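Local coordinates for protein alkaline phosphatase (Thermus thermophilus, PDB 7KWD) that probably removes phosphate groups from phosphorylated compounds as a homodimeric alkaline phosphatase that uses zinc and magnesium ions, at residues A[112-117]-A[122-127]; A[164-169]-A[188-193]; A[363-368]-A[384-389]. All coordinates share one frame; numbering follows the deposited sequence.

Interaction 1 of 3, residues A[112-117]-A[122-127]; sequences GLAIHA and LKPFFA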
ATOM      1  N   GLY A 112       6.292  21.768  12.518  1.00 28.04           N
ATOM      2  CA  GLY A 112       6.734  21.949  13.881  1.00 24.78           C
ATOM      3  C   GLY A 112       6.755  20.657  14.706  1.00 23.87           C
ATOM      4  O   GLY A 112       6.083  19.673  14.395  1.00 29.68           O
ATOM      5  N   LEU A 113       7.566  20.685  15.756  1.00 25.55           N
ATOM      6  CA  LEU A 113       7.719  19.583  16.702  1.00 27.75           C
ATOM      7  C   LEU A 113       6.917  19.880  17.958  1.00 26.69           C
ATOM      8  O   LEU A 113       7.173  20.879  18.631  1.00 27.33           O
ATOM      9  CB  LEU A 113       9.189  19.395  17.077  1.00 25.83           C
ATOM     10  CG  LEU A 113      10.113  18.983  15.938  1.00 27.36           C
ATOM     11  CD1 LEU A 113      11.578  18.961  16.393  1.00 25.47           C
ATOM     12  CD2 LEU A 113       9.704  17.605  15.398  1.00 21.36           C
ATOM     13  N   ALA A 114       5.963  19.006  18.283  1.00 27.45           N
ATOM     14  CA  ALA A 114       5.139  19.158  19.489  1.00 26.71           C
ATOM     15  C   ALA A 114       4.666  20.593  19.664  1.00 21.37           C
ATOM     16  O   ALA A 114       4.849  21.228  20.709  1.00 22.76           O
ATOM     17  CB  ALA A 114       5.896  18.713  20.736  1.00 20.90           C
ATOM     18  N   ILE A 115       4.012  21.102  18.618  1.00 22.52           N
ATOM     19  CA  ILE A 115       3.560  22.486  18.606  1.00 23.44           C
ATOM     20  C   ILE A 115       2.532  22.641  17.499  1.00 25.15           C
ATOM     21  O   ILE A 115       2.572  21.934  16.487  1.00 26.40           O
ATOM     22  CB  ILE A 115       4.779  23.424  18.407  1.00 24.56           C
ATOM     23  CG1 ILE A 115       4.486  24.854  18.838  1.00 29.03           C
ATOM     24  CG2 ILE A 115       5.228  23.362  16.916  1.00 31.16           C
ATOM     25  CD1 ILE A 115       5.724  25.786  18.760  1.00 31.00           C
ATOM     26  N   HIS A 116       1.623  23.598  17.680  1.00 22.09           N
ATOM     27  CA  HIS A 116       0.638  23.912  16.668  1.00 22.71           C
ATOM     28  C   HIS A 116       1.132  25.047  15.784  1.00 26.68           C
ATOM     29  O   HIS A 116       2.056  25.761  16.129  1.00 26.24           O
ATOM     30  CB  HIS A 116      -0.701  24.287  17.312  1.00 26.91           C
ATOM     31  CG  HIS A 116      -1.540  23.101  17.645  1.00 25.73           C
ATOM     32  ND1 HIS A 116      -1.723  22.057  16.762  1.00 24.68           N
ATOM     33  CD2 HIS A 116      -2.233  22.781  18.760  1.00 25.71           C
ATOM     34  CE1 HIS A 116      -2.477  21.137  17.328  1.00 21.13           C
ATOM     35  NE2 HIS A 116      -2.813  21.559  18.536  1.00 26.64           N
ATOM     36  N   ALA A 117       0.463  25.246  14.647  1.00 27.92           N
ATOM     37  CA  ALA A 117       0.924  26.260  13.702  1.00 27.61           C
ATOM     38  C   ALA A 117       0.918  27.667  14.296  1.00 30.81           C
ATOM     39  O   ALA A 117       1.531  28.574  13.728  1.00 26.72           O
ATOM     40  CB  ALA A 117       0.053  26.254  12.444  1.00 28.61           C
ATOM     41  N   LEU A 122       2.815  21.789  22.783  1.00 23.06           N
ATOM     42  CA  LEU A 122       2.200  20.541  23.184  1.00 26.09           C
ATOM     43  C   LEU A 122       3.174  19.787  24.070  1.00 27.82           C
ATOM     44  O   LEU A 122       4.389  19.978  23.974  1.00 22.44           O
ATOM     45  CB  LEU A 122       1.840  19.701  21.964  1.00 26.34           C
ATOM     46  CG  LEU A 122       1.136  20.447  20.818  1.00 28.01           C
ATOM     47  CD1 LEU A 122       0.969  19.565  19.589  1.00 28.16           C
ATOM     48  CD2 LEU A 122      -0.218  20.962  21.305  1.00 25.32           C
ATOM     49  N   LYS A 123       2.642  18.935  24.925  1.00 25.90           N
ATOM     50  CA  LYS A 123       3.495  18.124  25.777  1.00 24.38           C
ATOM     51  C   LYS A 123       3.596  16.748  25.167  1.00 24.63           C
ATOM     52  O   LYS A 123       2.581  16.032  25.118  1.00 22.49           O
ATOM     53  CB  LYS A 123       2.922  18.036  27.187  1.00 24.04           C
ATOM     54  CG  LYS A 123       3.834  17.362  28.205  1.00 27.73           C
ATOM     55  CD  LYS A 123       3.156  17.474  29.561  1.00 34.46           C
ATOM     56  CE  LYS A 123       3.873  16.728  30.652  1.00 46.15           C
ATOM     57  NZ  LYS A 123       3.121  16.882  31.945  1.00 49.02           N
ATOM     58  N   PRO A 124       4.757  16.335  24.675  1.00 20.10           N
ATOM     59  CA  PRO A 124       4.866  15.033  24.019  1.00 25.56           C
ATOM     60  C   PRO A 124       5.138  13.916  25.016  1.00 23.40           C
ATOM     61  O   PRO A 124       5.641  14.132  26.123  1.00 21.25           O
ATOM     62  CB  PRO A 124       6.067  15.221  23.072  1.00 22.96           C
ATOM     63  CG  PRO A 124       6.946  16.257  23.772  1.00 20.87           C
ATOM     64  CD  PRO A 124       6.056  17.058  24.706  1.00 24.70           C
ATOM     65  N   PHE A 125       4.848  12.700  24.562  1.00 21.09           N
ATOM     66  CA  PHE A 125       4.649  11.585  25.488  1.00 20.11           C
ATOM     67  C   PHE A 125       5.905  11.228  26.259  1.00 21.97           C
ATOM     68  O   PHE A 125       5.826  10.873  27.440  1.00 22.66           O
ATOM     69  CB  PHE A 125       4.121  10.343  24.744  1.00 20.59           C
ATOM     70  CG  PHE A 125       3.700   9.274  25.670  1.00 19.17           C
ATOM     71  CD1 PHE A 125       2.542   9.418  26.402  1.00 20.46           C
ATOM     72  CD2 PHE A 125       4.505   8.169  25.894  1.00 21.70           C
ATOM     73  CE1 PHE A 125       2.171   8.458  27.336  1.00 21.59           C
ATOM     74  CE2 PHE A 125       4.144   7.212  26.809  1.00 24.35           C
ATOM     75  CZ  PHE A 125       2.977   7.369  27.541  1.00 21.95           C
ATOM     76  N   PHE A 126       7.077  11.261  25.629  1.00 21.98           N
ATOM     77  CA  PHE A 126       8.242  10.839  26.414  1.00 20.02           C
ATOM     78  C   PHE A 126       8.620  11.896  27.463  1.00 25.61           C
ATOM     79  O   PHE A 126       9.266  11.573  28.473  1.00 22.06           O
ATOM     80  CB  PHE A 126       9.442  10.546  25.509  1.00 24.32           C
ATOM     81  CG  PHE A 126       9.389   9.202  24.828  1.00 19.45           C
ATOM     82  CD1 PHE A 126       8.236   8.421  24.862  1.00 25.05           C
ATOM     83  CD2 PHE A 126      10.509   8.703  24.188  1.00 26.72           C
ATOM     84  CE1 PHE A 126       8.207   7.155  24.252  1.00 21.99           C
ATOM     85  CE2 PHE A 126      10.480   7.443  23.551  1.00 21.08           C
ATOM     86  CZ  PHE A 126       9.335   6.677  23.590  1.00 24.89           C
ATOM     87  N   ALA A 127       8.241  13.155  27.247  1.00 23.20           N
ATOM     88  CA  ALA A 127       8.399  14.144  28.309  1.00 22.63           C
ATOM     89  C   ALA A 127       7.495  13.808  29.497  1.00 27.44           C
ATOM     90  O   ALA A 127       7.927  13.826  30.662  1.00 22.39           O
ATOM     91  CB  ALA A 127       8.128  15.538  27.737  1.00 25.41           C
TER

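Interaction 2 of 3, residues A[164-169]-A[188-193]; sequences RIAEQY and ARRKDG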
ATOM      1  N   ARG A 164      19.754  23.894  17.596  1.00 27.14           N
ATOM      2  CA  ARG A 164      19.043  24.246  18.821  1.00 25.95           C
ATOM      3  C   ARG A 164      18.452  23.011  19.497  1.00 33.12           C
ATOM      4  O   ARG A 164      18.502  22.887  20.730  1.00 27.18           O
ATOM      5  CB  ARG A 164      17.948  25.263  18.470  1.00 28.13           C
ATOM      6  CG  ARG A 164      16.945  25.597  19.590  1.00 31.80           C
ATOM      7  CD  ARG A 164      17.620  26.102  20.880  1.00 38.18           C
ATOM      8  NE  ARG A 164      16.621  26.252  21.933  1.00 40.41           N
ATOM      9  CZ  ARG A 164      16.806  25.982  23.228  1.00 38.07           C
ATOM     10  NH1 ARG A 164      17.981  25.551  23.674  1.00 37.57           N
ATOM     11  NH2 ARG A 164      15.788  26.142  24.073  1.00 39.94           N
ATOM     12  N   ILE A 165      17.881  22.091  18.707  1.00 27.73           N
ATOM     13  CA  ILE A 165      17.301  20.867  19.259  1.00 29.31           C
ATOM     14  C   ILE A 165      18.346  20.089  20.071  1.00 21.91           C
ATOM     15  O   ILE A 165      18.049  19.563  21.141  1.00 23.40           O
ATOM     16  CB  ILE A 165      16.702  20.029  18.109  1.00 23.41           C
ATOM     17  CG1 ILE A 165      15.455  20.731  17.532  1.00 25.18           C
ATOM     18  CG2 ILE A 165      16.285  18.632  18.590  1.00 28.68           C
ATOM     19  CD1 ILE A 165      14.988  20.135  16.198  1.00 24.72           C
ATOM     20  N   ALA A 166      19.586  20.045  19.595  1.00 23.53           N
ATOM     21  CA  ALA A 166      20.649  19.377  20.345  1.00 27.16           C
ATOM     22  C   ALA A 166      20.836  20.005  21.717  1.00 28.01           C
ATOM     23  O   ALA A 166      21.101  19.302  22.703  1.00 23.33           O
ATOM     24  CB  ALA A 166      21.960  19.417  19.543  1.00 26.67           C
ATOM     25  N   GLU A 167      20.675  21.329  21.806  1.00 24.44           N
ATOM     26  CA  GLU A 167      20.725  21.977  23.105  1.00 28.66           C
ATOM     27  C   GLU A 167      19.526  21.556  23.944  1.00 24.67           C
ATOM     28  O   GLU A 167      19.640  21.306  25.152  1.00 27.29           O
ATOM     29  CB  GLU A 167      20.741  23.512  22.944  1.00 26.50           C
ATOM     30  CG  GLU A 167      21.919  24.140  22.189  1.00 33.26           C
ATOM     31  CD  GLU A 167      21.634  25.605  21.823  1.00 35.93           C
ATOM     32  OE1 GLU A 167      21.097  26.323  22.671  1.00 47.84           O
ATOM     33  OE2 GLU A 167      21.894  26.030  20.686  1.00 43.06           O
ATOM     34  N   GLN A 168      18.351  21.502  23.319  1.00 24.96           N
ATOM     35  CA  GLN A 168      17.154  21.061  24.034  1.00 26.98           C
ATOM     36  C   GLN A 168      17.306  19.630  24.548  1.00 23.07           C
ATOM     37  O   GLN A 168      16.792  19.294  25.617  1.00 24.52           O
ATOM     38  CB  GLN A 168      15.950  21.189  23.111  1.00 25.43           C
ATOM     39  CG  GLN A 168      15.569  22.639  22.795  1.00 29.23           C
ATOM     40  CD  GLN A 168      14.412  22.702  21.824  1.00 28.52           C
ATOM     41  OE1 GLN A 168      14.616  22.701  20.610  1.00 28.23           O
ATOM     42  NE2 GLN A 168      13.192  22.754  22.352  1.00 21.65           N
ATOM     43  N   TYR A 169      18.007  18.772  23.790  1.00 19.24           N
ATOM     44  CA  TYR A 169      18.262  17.403  24.241  1.00 20.83           C
ATOM     45  C   TYR A 169      19.089  17.380  25.519  1.00 21.96           C
ATOM     46  O   TYR A 169      18.814  16.592  26.448  1.00 25.37           O
ATOM     47  CB  TYR A 169      18.996  16.631  23.146  1.00 20.53           C
ATOM     48  CG  TYR A 169      18.138  16.048  22.066  1.00 24.20           C
ATOM     49  CD1 TYR A 169      16.797  16.417  21.910  1.00 25.48           C
ATOM     50  CD2 TYR A 169      18.651  15.082  21.232  1.00 24.59           C
ATOM     51  CE1 TYR A 169      16.022  15.836  20.917  1.00 22.51           C
ATOM     52  CE2 TYR A 169      17.891  14.503  20.243  1.00 21.52           C
ATOM     53  CZ  TYR A 169      16.576  14.883  20.084  1.00 24.98           C
ATOM     54  OH  TYR A 169      15.839  14.275  19.076  1.00 23.09           O
ATOM     55  N   ALA A 188      33.477  22.366  15.903  1.00 26.83           N
ATOM     56  CA  ALA A 188      34.020  22.701  14.602  1.00 29.76           C
ATOM     57  C   ALA A 188      32.987  22.693  13.489  1.00 33.44           C
ATOM     58  O   ALA A 188      33.359  22.954  12.344  1.00 32.30           O
ATOM     59  CB  ALA A 188      35.132  21.703  14.247  1.00 29.03           C
ATOM     60  N   ARG A 189      31.719  22.380  13.788  1.00 32.55           N
ATOM     61  CA  ARG A 189      30.646  22.350  12.799  1.00 30.28           C
ATOM     62  C   ARG A 189      29.494  23.270  13.159  1.00 28.68           C
ATOM     63  O   ARG A 189      28.937  23.937  12.287  1.00 30.19           O
ATOM     64  CB  ARG A 189      30.098  20.911  12.653  1.00 30.45           C
ATOM     65  CG  ARG A 189      31.110  19.901  12.167  1.00 29.72           C
ATOM     66  CD  ARG A 189      31.326  20.049  10.653  1.00 24.69           C
ATOM     67  NE  ARG A 189      30.264  19.476   9.834  1.00 28.83           N
ATOM     68  CZ  ARG A 189      29.533  20.157   8.951  1.00 37.46           C
ATOM     69  NH1 ARG A 189      29.732  21.450   8.737  1.00 32.54           N
ATOM     70  NH2 ARG A 189      28.588  19.546   8.260  1.00 30.66           N
ATOM     71  N   ARG A 190      29.105  23.280  14.427  1.00 28.65           N
ATOM     72  CA  ARG A 190      28.044  24.155  14.886  1.00 27.35           C
ATOM     73  C   ARG A 190      28.306  25.607  14.496  1.00 31.77           C
ATOM     74  O   ARG A 190      29.433  26.105  14.574  1.00 28.77           O
ATOM     75  CB  ARG A 190      27.920  24.032  16.404  1.00 24.57           C
ATOM     76  CG  ARG A 190      27.265  22.721  16.880  1.00 26.77           C
ATOM     77  CD  ARG A 190      27.057  22.721  18.409  1.00 24.50           C
ATOM     78  NE  ARG A 190      26.276  23.875  18.857  1.00 23.30           N
ATOM     79  CZ  ARG A 190      24.968  23.839  19.097  1.00 28.14           C
ATOM     80  NH1 ARG A 190      24.273  22.713  18.925  1.00 30.34           N
ATOM     81  NH2 ARG A 190      24.363  24.920  19.499  1.00 29.02           N
ATOM     82  N   LYS A 191      27.240  26.299  14.114  1.00 30.53           N
ATOM     83  CA  LYS A 191      27.377  27.691  13.698  1.00 28.60           C
ATOM     84  C   LYS A 191      27.841  28.562  14.846  1.00 31.24           C
ATOM     85  O   LYS A 191      28.572  29.532  14.620  1.00 26.98           O
ATOM     86  CB  LYS A 191      26.054  28.204  13.124  1.00 29.01           C
ATOM     87  CG  LYS A 191      25.564  27.389  11.931  1.00 35.28           C
ATOM     88  CD  LYS A 191      24.244  27.961  11.401  1.00 36.00           C
ATOM     89  CE  LYS A 191      23.481  26.936  10.593  1.00 43.71           C
ATOM     90  NZ  LYS A 191      23.802  27.175   9.185  1.00 51.26           N
ATOM     91  N   ASP A 192      27.471  28.221  16.071  1.00 26.98           N
ATOM     92  CA  ASP A 192      27.880  28.987  17.229  1.00 27.98           C
ATOM     93  C   ASP A 192      29.203  28.525  17.818  1.00 26.94           C
ATOM     94  O   ASP A 192      29.612  29.065  18.842  1.00 28.85           O
ATOM     95  CB  ASP A 192      26.775  28.950  18.311  1.00 29.77           C
ATOM     96  CG  ASP A 192      26.583  27.553  18.944  1.00 29.81           C
ATOM     97  OD1 ASP A 192      27.311  26.601  18.605  1.00 22.71           O
ATOM     98  OD2 ASP A 192      25.690  27.416  19.805  1.00 28.08           O
ATOM     99  N   GLY A 193      29.877  27.555  17.202  1.00 28.82           N
ATOM    100  CA  GLY A 193      31.155  27.059  17.693  1.00 30.10           C
ATOM    101  C   GLY A 193      31.165  26.414  19.070  1.00 33.19           C
ATOM    102  O   GLY A 193      32.225  26.101  19.608  1.00 30.67           O
TER

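Interaction 3 of 3, residues A[363-368]-A[384-389]; sequences SQVKEA and RVVRAI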
ATOM      1  N   SER A 363      31.244   7.873 -18.535  1.00 44.50           N
ATOM      2  CA  SER A 363      31.923   6.606 -18.349  1.00 47.39           C
ATOM      3  C   SER A 363      32.046   6.265 -16.870  1.00 46.63           C
ATOM      4  O   SER A 363      32.069   5.087 -16.508  1.00 42.67           O
ATOM      5  CB  SER A 363      33.294   6.671 -19.009  1.00 48.44           C
ATOM      6  OG  SER A 363      34.252   7.215 -18.128  1.00 52.30           O
ATOM      7  N   GLN A 364      32.146   7.273 -16.004  1.00 44.24           N
ATOM      8  CA  GLN A 364      32.284   7.005 -14.574  1.00 44.33           C
ATOM      9  C   GLN A 364      30.946   6.599 -13.966  1.00 46.58           C
ATOM     10  O   GLN A 364      30.889   5.665 -13.158  1.00 44.01           O
ATOM     11  CB  GLN A 364      32.856   8.236 -13.865  1.00 50.99           C
ATOM     12  CG  GLN A 364      34.183   8.708 -14.473  1.00 54.86           C
ATOM     13  CD  GLN A 364      34.662  10.018 -13.901  1.00 54.58           C
ATOM     14  OE1 GLN A 364      34.026  11.065 -14.086  1.00 49.83           O
ATOM     15  NE2 GLN A 364      35.785   9.969 -13.194  1.00 50.99           N
ATOM     16  N   VAL A 365      29.872   7.297 -14.351  1.00 42.26           N
ATOM     17  CA  VAL A 365      28.508   6.885 -14.026  1.00 40.58           C
ATOM     18  C   VAL A 365      28.306   5.418 -14.382  1.00 49.02           C
ATOM     19  O   VAL A 365      27.951   4.582 -13.535  1.00 39.82           O
ATOM     20  CB  VAL A 365      27.501   7.784 -14.766  1.00 45.68           C
ATOM     21  CG1 VAL A 365      26.076   7.170 -14.772  1.00 46.78           C
ATOM     22  CG2 VAL A 365      27.530   9.197 -14.158  1.00 44.54           C
ATOM     23  N   LYS A 366      28.536   5.092 -15.653  1.00 42.42           N
ATOM     24  CA  LYS A 366      28.343   3.731 -16.132  1.00 43.32           C
ATOM     25  C   LYS A 366      29.090   2.735 -15.261  1.00 41.94           C
ATOM     26  O   LYS A 366      28.555   1.674 -14.913  1.00 45.53           O
ATOM     27  CB  LYS A 366      28.780   3.662 -17.600  1.00 43.10           C
ATOM     28  CG  LYS A 366      28.560   2.338 -18.280  1.00 52.61           C
ATOM     29  CD  LYS A 366      28.731   2.417 -19.826  1.00 69.99           C
ATOM     30  CE  LYS A 366      28.215   3.725 -20.428  1.00 62.85           C
ATOM     31  NZ  LYS A 366      27.869   3.629 -21.871  1.00 60.58           N
ATOM     32  N   GLU A 367      30.307   3.073 -14.855  1.00 34.43           N
ATOM     33  CA  GLU A 367      31.049   2.149 -14.012  1.00 40.52           C
ATOM     34  C   GLU A 367      30.427   2.056 -12.627  1.00 45.20           C
ATOM     35  O   GLU A 367      30.394   0.970 -12.032  1.00 39.95           O
ATOM     36  CB  GLU A 367      32.513   2.573 -13.923  1.00 37.40           C
ATOM     37  CG  GLU A 367      33.344   1.811 -12.905  1.00 40.25           C
ATOM     38  CD  GLU A 367      33.340   0.303 -13.090  1.00 48.21           C
ATOM     39  OE1 GLU A 367      32.845  -0.199 -14.135  1.00 49.83           O
ATOM     40  OE2 GLU A 367      33.841  -0.377 -12.170  1.00 44.73           O
ATOM     41  N   ALA A 368      29.929   3.182 -12.096  1.00 43.09           N
ATOM     42  CA  ALA A 368      29.315   3.169 -10.767  1.00 41.74           C
ATOM     43  C   ALA A 368      28.073   2.280 -10.742  1.00 38.19           C
ATOM     44  O   ALA A 368      27.911   1.448  -9.842  1.00 37.30           O
ATOM     45  CB  ALA A 368      28.968   4.594 -10.338  1.00 38.54           C
ATOM     46  N   ARG A 384      21.915  10.995 -19.103  1.00 46.63           N
ATOM     47  CA  ARG A 384      20.853  11.604 -18.315  1.00 45.81           C
ATOM     48  C   ARG A 384      21.310  11.816 -16.880  1.00 35.01           C
ATOM     49  O   ARG A 384      21.043  12.860 -16.278  1.00 38.39           O
ATOM     50  CB  ARG A 384      19.612  10.727 -18.344  1.00 45.69           C
ATOM     51  CG  ARG A 384      18.805  10.764 -19.628  1.00 45.28           C
ATOM     52  CD  ARG A 384      17.538   9.973 -19.364  1.00 45.50           C
ATOM     53  NE  ARG A 384      16.866   9.429 -20.538  1.00 44.60           N
ATOM     54  CZ  ARG A 384      16.328  10.173 -21.488  1.00 49.77           C
ATOM     55  NH1 ARG A 384      16.414  11.498 -21.405  1.00 55.04           N
ATOM     56  NH2 ARG A 384      15.697   9.601 -22.505  1.00 46.14           N
ATOM     57  N   VAL A 385      21.996  10.825 -16.319  1.00 34.79           N
ATOM     58  CA  VAL A 385      22.514  10.963 -14.964  1.00 42.72           C
ATOM     59  C   VAL A 385      23.513  12.112 -14.894  1.00 45.68           C
ATOM     60  O   VAL A 385      23.531  12.880 -13.926  1.00 38.25           O
ATOM     61  CB  VAL A 385      23.149   9.639 -14.500  1.00 42.19           C
ATOM     62  CG1 VAL A 385      23.777   9.811 -13.145  1.00 40.07           C
ATOM     63  CG2 VAL A 385      22.125   8.497 -14.450  1.00 43.68           C
ATOM     64  N   VAL A 386      24.397  12.220 -15.895  1.00 50.72           N
ATOM     65  CA  VAL A 386      25.369  13.312 -15.891  1.00 44.26           C
ATOM     66  C   VAL A 386      24.641  14.648 -15.908  1.00 41.74           C
ATOM     67  O   VAL A 386      24.945  15.560 -15.121  1.00 39.45           O
ATOM     68  CB  VAL A 386      26.341  13.183 -17.077  1.00 51.35           C
ATOM     69  CG1 VAL A 386      27.289  14.396 -17.126  1.00 50.69           C
ATOM     70  CG2 VAL A 386      27.130  11.888 -16.972  1.00 42.24           C
ATOM     71  N   ARG A 387      23.632  14.767 -16.773  1.00 39.49           N
ATOM     72  CA  ARG A 387      22.910  16.028 -16.865  1.00 42.05           C
ATOM     73  C   ARG A 387      22.202  16.345 -15.561  1.00 44.18           C
ATOM     74  O   ARG A 387      22.161  17.499 -15.120  1.00 44.45           O
ATOM     75  CB  ARG A 387      21.912  15.964 -18.011  1.00 46.76           C
ATOM     76  CG  ARG A 387      22.608  15.911 -19.348  1.00 57.13           C
ATOM     77  CD  ARG A 387      21.676  15.738 -20.539  1.00 60.39           C
ATOM     78  NE  ARG A 387      20.773  16.869 -20.799  1.00 61.81           N
ATOM     79  CZ  ARG A 387      21.117  18.158 -20.918  1.00 60.83           C
ATOM     80  NH1 ARG A 387      22.372  18.556 -20.778  1.00 64.95           N
ATOM     81  NH2 ARG A 387      20.181  19.069 -21.179  1.00 54.71           N
ATOM     82  N   ALA A 388      21.619  15.339 -14.930  1.00 45.48           N
ATOM     83  CA  ALA A 388      20.897  15.608 -13.700  1.00 39.02           C
ATOM     84  C   ALA A 388      21.853  16.083 -12.617  1.00 33.65           C
ATOM     85  O   ALA A 388      21.556  17.043 -11.901  1.00 40.26           O
ATOM     86  CB  ALA A 388      20.128  14.356 -13.276  1.00 39.72           C
ATOM     87  N   ILE A 389      23.019  15.446 -12.506  1.00 37.47           N
ATOM     88  CA  ILE A 389      23.992  15.839 -11.491  1.00 40.66           C
ATOM     89  C   ILE A 389      24.600  17.198 -11.815  1.00 45.66           C
ATOM     90  O   ILE A 389      24.801  18.031 -10.925  1.00 43.32           O
ATOM     91  CB  ILE A 389      25.110  14.784 -11.378  1.00 45.14           C
ATOM     92  CG1 ILE A 389      24.592  13.474 -10.768  1.00 47.79           C
ATOM     93  CG2 ILE A 389      26.247  15.313 -10.523  1.00 40.15           C
ATOM     94  CD1 ILE A 389      25.453  12.217 -11.091  1.00 43.89           C
TER

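Interaction 1 of 3, residues A[112-117]-A[122-127]
Ala114 and Leu122 are joined by one backbone hydrogen bond. Leu122 N donates to Ala114 O at 3.0 Å, nearly straight at 161°. The donor sits above the carbonyl plane, 52° out of it. Ser155 OG also bonds to Ala114 O, which gives this buried oxygen two partners. Asn100 OD1, on helix 95-104, bonds to Ala114 N.

Apolar contacts flank this bond. Ala114 CB faces Pro124, with Pro124 CG at 4.0 Å. Pro124 is at the N-cap position of helix 125-131, and the bonded loop runs into that helix. Helix 95-104, which begins with the predicted phosphoserine nucleophile Ser95, also touches this region: Cys104 meets Ala114 and Leu122, and Ser103 meets Pro124. Leu122 lays its branches along the chain from Ala114 to His116. Its CG lies anti to the carbonyl carbon, chi1 -46°. From there Leu122 CD1 reaches Ile115 N at 3.5 Å.

The imidazole contact is also apolar. The side chains of His116 and Leu122 cross at about a right angle. Leu122 CD1 lies over one face of the ring. Leu122 CD2 makes the closest approach, 3.7 Å from His116 CD2 and 3.8 Å from His116 NE2. The polar end of the ring is held by a hydrogen bond between His116 NE2 and Pro475 O.

Interaction 2 of 3, residues A[164-169]-A[188-193]
The Arg190 guanidinium is met at its edge, close to its plane, by Glu167 OE2 and by Asp192 OD2. Ala166 CB also lies near the plane, at the NH1 corner, 4.1 Å from Arg190 NH1. A second guanidinium, that of Arg164, has Gln168 CG over the centre of one face.

Arg190 NH2 makes the salt bridge across the contact, to Glu167 OE2 at 3.0 Å. The bond is bent. It meets that oxygen on its anti side, tilted out of the carboxylate plane, and the carboxylate and guanidinium planes stand 66° apart. Arg190 also grips Asp192 side-on. Arg190 NE reaches Asp192 OD1 at 2.9 Å. Arg190 NH2 reaches Asp192 OD2 at 2.8 Å, from above the carboxylate plane, in an almost straight bond (174°). The bend at chi3 (56°) turns the guanidinium out of line with its chain. Arg190 NH1 bonds to Phe184 O and Glu163 O, so each nitrogen of the group has a partner.

Glu167 OE2 and Asp192 OD2 are 4.1 Å apart. The shared arginine probably offsets their like charges. Arg164 NH1 adds a weak bond to Glu167 OE1. The result is a four-residue salt-bridge network that ties the type I beta turn from Arg190 to Gly193 to the side of helix 162-172.

Interaction 3 of 3, residues A[363-368]-A[384-389]
Val365 lays both of its methyl groups against Val385 and Val386 on the facing helix. Val365 CG1 takes the Val385 side. It lies 3.8 Å from Val385 CB and 3.9 Å from Val385 CG1. Val365 CG2 takes the Val386 side and meets Val386 CG2 at 3.9 Å. Val365 CG2 also reaches Val385 CG1, again at 3.9 Å. Thus Val385 CG1 touches both branches of Val365.

The torsions explain this division. Val365 CG1 is anti to the backbone N, chi1 165°, while CG2 is anti to the carbonyl carbon. The fork therefore opens toward two consecutive residues of helix 379-391. Val386 answers with its CG2, the branch anti to its own carbonyl carbon. The contact is wholly apolar, and its distances are those of ordinary van der Waals packing. The backbones of the two segments come closest at Val365 and Val385, with 7.3 Å between Val365 CA and Val385 CA.

With an alanine at Val365, both branches would be gone, and Val385 and Val386 would probably lose the methyl groups they pack against, leaving a gap between the helices. Neighbouring helices extend the packing. Leu356 of helix 349-356 lies against Val365. Met409 and Ala412 of helix 406-412 lie against Val385. Away from the valines, Lys366 NZ forms a salt bridge with Asp379 OD2 at the start of helix 379-391. The arrangement is a pair of successive helices joined by a short loop, packed through beta-branched side chains within a helical cluster away from the annotated metal sites.

How the interactions relate
The three contacts follow one another along the chain, all within the region that marks the alkaline phosphatase family. Interactions 1 and 2 are neighbours, with centres about 20 Å apart. They touch directly where Leu113 CD1 meets Ile165 CD1 at 3.6 Å. Neither contact supplies a metal ligand. The side chain of Pro124 is about 11 Å from that of Thr148, a magnesium ligand, and the side chain of Ala166 is about 11 Å from that of His146, a predicted one. Interaction 3 stands apart. Its centre is about 43 Å from that of interaction 1, on the opposite side of the chain's centre, and about 36 Å from that of interaction 2.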